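Local coordinates for esterase family protein (Staphylococcus aureus, PDB 7L0A) that probably hydrolyses S-formylglutathione to formate and glutathione, as a serine esterase of the esterase D family with an alpha/beta-hydrolase fold, at residues M23-T28 against Y100-E105. Sequence-based numbering, arbitrary orientation.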
loop_
_atom_site.group_PDB
_atom_site.type_symbol
_atom_site.label_atom_id
_atom_site.label_comp_id
_atom_site.label_asym_id
_atom_site.label_seq_id
_atom_site.Cartn_x
_atom_site.Cartn_y
_atom_site.Cartn_z
ATOM N N MET B 23 1.688 9.911 -15.137
ATOM C CA MET B 23 0.341 9.362 -15.134
ATOM C C MET B 23 0.237 8.361 -13.997
ATOM O O MET B 23 1.216 8.090 -13.288
ATOM C CB MET B 23 -0.033 8.706 -16.461
ATOM C CG MET B 23 0.940 7.706 -16.963
ATOM S SD MET B 23 0.455 7.144 -18.619
ATOM C CE MET B 23 -0.973 6.168 -18.159
ATOM N N HIS B 24 -0.961 7.820 -13.813
ATOM C CA HIS B 24 -1.170 6.869 -12.738
ATOM C C HIS B 24 -0.540 5.525 -13.068
ATOM O O HIS B 24 -0.480 5.099 -14.233
ATOM C CB HIS B 24 -2.651 6.714 -12.495
ATOM C CG HIS B 24 -3.321 7.972 -12.050
ATOM N ND1 HIS B 24 -4.078 8.738 -12.901
ATOM C CD2 HIS B 24 -3.322 8.611 -10.854
ATOM C CE1 HIS B 24 -4.556 9.768 -12.244
ATOM N NE2 HIS B 24 -4.091 9.736 -11.004
ATOM N N GLN B 25 -0.052 4.870 -12.008
ATOM C CA GLN B 25 0.596 3.577 -12.083
ATOM C C GLN B 25 0.116 2.726 -10.926
ATOM O O GLN B 25 -0.147 3.245 -9.834
ATOM C CB GLN B 25 2.115 3.665 -12.018
ATOM C CG GLN B 25 2.752 4.317 -13.222
ATOM C CD GLN B 25 2.553 3.525 -14.489
ATOM O OE1 GLN B 25 2.957 2.374 -14.594
ATOM N NE2 GLN B 25 1.927 4.149 -15.482
ATOM N N ASN B 26 0.012 1.429 -11.174
ATOM C CA ASN B 26 -0.337 0.468 -10.131
ATOM C C ASN B 26 0.895 -0.288 -9.657
ATOM O O ASN B 26 1.780 -0.630 -10.453
ATOM C CB ASN B 26 -1.382 -0.539 -10.622
ATOM C CG ASN B 26 -2.717 0.083 -10.850
ATOM O OD1 ASN B 26 -3.208 0.802 -10.007
ATOM N ND2 ASN B 26 -3.333 -0.203 -11.982
ATOM N N LEU B 27 0.921 -0.571 -8.354
ATOM C CA LEU B 27 1.953 -1.358 -7.718
ATOM C C LEU B 27 1.279 -2.461 -6.904
ATOM O O LEU B 27 0.237 -2.248 -6.286
ATOM C CB LEU B 27 2.837 -0.578 -6.724
ATOM C CG LEU B 27 3.421 0.751 -7.070
ATOM C CD1 LEU B 27 4.106 1.329 -5.816
ATOM C CD2 LEU B 27 4.455 0.617 -8.205
ATOM N N THR B 28 1.908 -3.625 -6.859
ATOM C CA THR B 28 1.576 -4.670 -5.886
ATOM C C THR B 28 2.732 -4.762 -4.893
ATOM O O THR B 28 3.901 -4.829 -5.291
ATOM C CB THR B 28 1.335 -6.028 -6.543
ATOM O OG1 THR B 28 0.303 -5.902 -7.527
ATOM C CG2 THR B 28 0.923 -7.092 -5.485
ATOM N N TYR B 100 14.091 3.405 -16.562
ATOM C CA TYR B 100 15.152 3.473 -15.561
ATOM C C TYR B 100 14.758 4.393 -14.411
ATOM O O TYR B 100 14.800 3.995 -13.238
ATOM C CB TYR B 100 16.445 3.958 -16.218
ATOM C CG TYR B 100 17.623 4.122 -15.322
ATOM C CD1 TYR B 100 18.440 3.041 -14.992
ATOM C CD2 TYR B 100 17.949 5.362 -14.826
ATOM C CE1 TYR B 100 19.565 3.230 -14.183
ATOM C CE2 TYR B 100 19.037 5.542 -13.995
ATOM C CZ TYR B 100 19.835 4.467 -13.680
ATOM O OH TYR B 100 20.927 4.662 -12.864
ATOM N N ASP B 101 14.309 5.613 -14.736
ATOM C CA ASP B 101 13.977 6.589 -13.711
ATOM C C ASP B 101 12.757 6.141 -12.922
ATOM O O ASP B 101 12.665 6.384 -11.711
ATOM C CB ASP B 101 13.732 7.932 -14.364
ATOM C CG ASP B 101 14.841 8.279 -15.366
ATOM O OD1 ASP B 101 15.923 8.703 -14.885
ATOM O OD2 ASP B 101 14.655 8.070 -16.599
ATOM N N TYR B 102 11.804 5.528 -13.615
ATOM C CA TYR B 102 10.562 5.101 -12.981
ATOM C C TYR B 102 10.804 3.998 -11.959
ATOM O O TYR B 102 10.261 4.049 -10.845
ATOM C CB TYR B 102 9.575 4.647 -14.056
ATOM C CG TYR B 102 8.374 3.902 -13.552
ATOM C CD1 TYR B 102 7.478 4.480 -12.659
ATOM C CD2 TYR B 102 8.166 2.576 -13.926
ATOM C CE1 TYR B 102 6.375 3.763 -12.201
ATOM C CE2 TYR B 102 7.080 1.856 -13.454
ATOM C CZ TYR B 102 6.206 2.466 -12.599
ATOM O OH TYR B 102 5.104 1.746 -12.130
ATOM N N ILE B 103 11.589 2.977 -12.316
ATOM C CA ILE B 103 11.849 1.923 -11.351
ATOM C C ILE B 103 12.579 2.488 -10.127
ATOM O O ILE B 103 12.300 2.090 -8.986
ATOM C CB ILE B 103 12.623 0.754 -11.990
ATOM C CG1 ILE B 103 11.788 0.064 -13.067
ATOM C CG2 ILE B 103 12.959 -0.305 -10.921
ATOM C CD1 ILE B 103 10.453 -0.429 -12.592
ATOM N N LEU B 104 13.458 3.470 -10.324
ATOM C CA LEU B 104 14.146 4.068 -9.182
ATOM C C LEU B 104 13.185 4.909 -8.348
ATOM O O LEU B 104 13.331 4.986 -7.125
ATOM C CB LEU B 104 15.351 4.872 -9.653
ATOM C CG LEU B 104 16.456 3.979 -10.208
ATOM C CD1 LEU B 104 17.563 4.846 -10.769
ATOM C CD2 LEU B 104 17.035 3.038 -9.173
ATOM N N GLU B 105 12.193 5.534 -8.983
ATOM C CA GLU B 105 11.141 6.219 -8.242
ATOM C C GLU B 105 10.353 5.236 -7.388
ATOM O O GLU B 105 10.075 5.516 -6.213
ATOM C CB GLU B 105 10.214 6.947 -9.212
ATOM C CG GLU B 105 8.906 7.410 -8.537
ATOM C CD GLU B 105 7.887 7.915 -9.529
ATOM O OE1 GLU B 105 6.898 7.234 -9.738
ATOM O OE2 GLU B 105 8.145 8.983 -10.172
#
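Y102 reaches from its helix to the strand and meets Q25 there, with L27 touched at the far end. The gap is wide, about 10.1 Å from Q25 CA to Y102 CA, and a tyrosine is long and rigid enough to bridge it. Its CG lies anti to the backbone N (chi1 167°), which sends the ring out from the helix toward the strand.

Q25 can be followed outward from its backbone. CB, directed at the helix, lies 3.6 Å from Y102 OH. CG comes next, 3.8 Å from Y102 CE1, approaching the ring obliquely. The bend at chi2 (-65°) then turns the amide aside from the ring and brings OE1 beside the hydroxyl. Q25 OE1 comes to 3.3 Å of Y102 OH. The amide plane stands nearly perpendicular to the ring (84°). The polar bonds go elsewhere: Q25 OE1 accepts from N84 ND2, Q25 NE2 bonds D86 OD2, and Y102 OH bonds the backbone O of N84. Glutamine suits this buried place because its CB and CG lie against the phenol of Y102 while its amide offers both a donor and an acceptor to the 84-86 region. Tyrosine likewise combines a packing ring with a hydroxyl that N84 satisfies. Beyond them L27 CD2 stands 4.1 Å from Y102 OH, a loose touch of a methyl on the hydroxyl oxygen; leucine suits the core here through its apolar packing on P83.

Far from the predicted catalytic triad, the contact joins the second strand of the alpha/beta-hydrolase sheet to helix 99-113, one of the helices packed against that sheet. Strand 24-32 runs between antiparallel neighbours 9-17 and 79-83, with P83 and Y16 also touching the Y102 side chain.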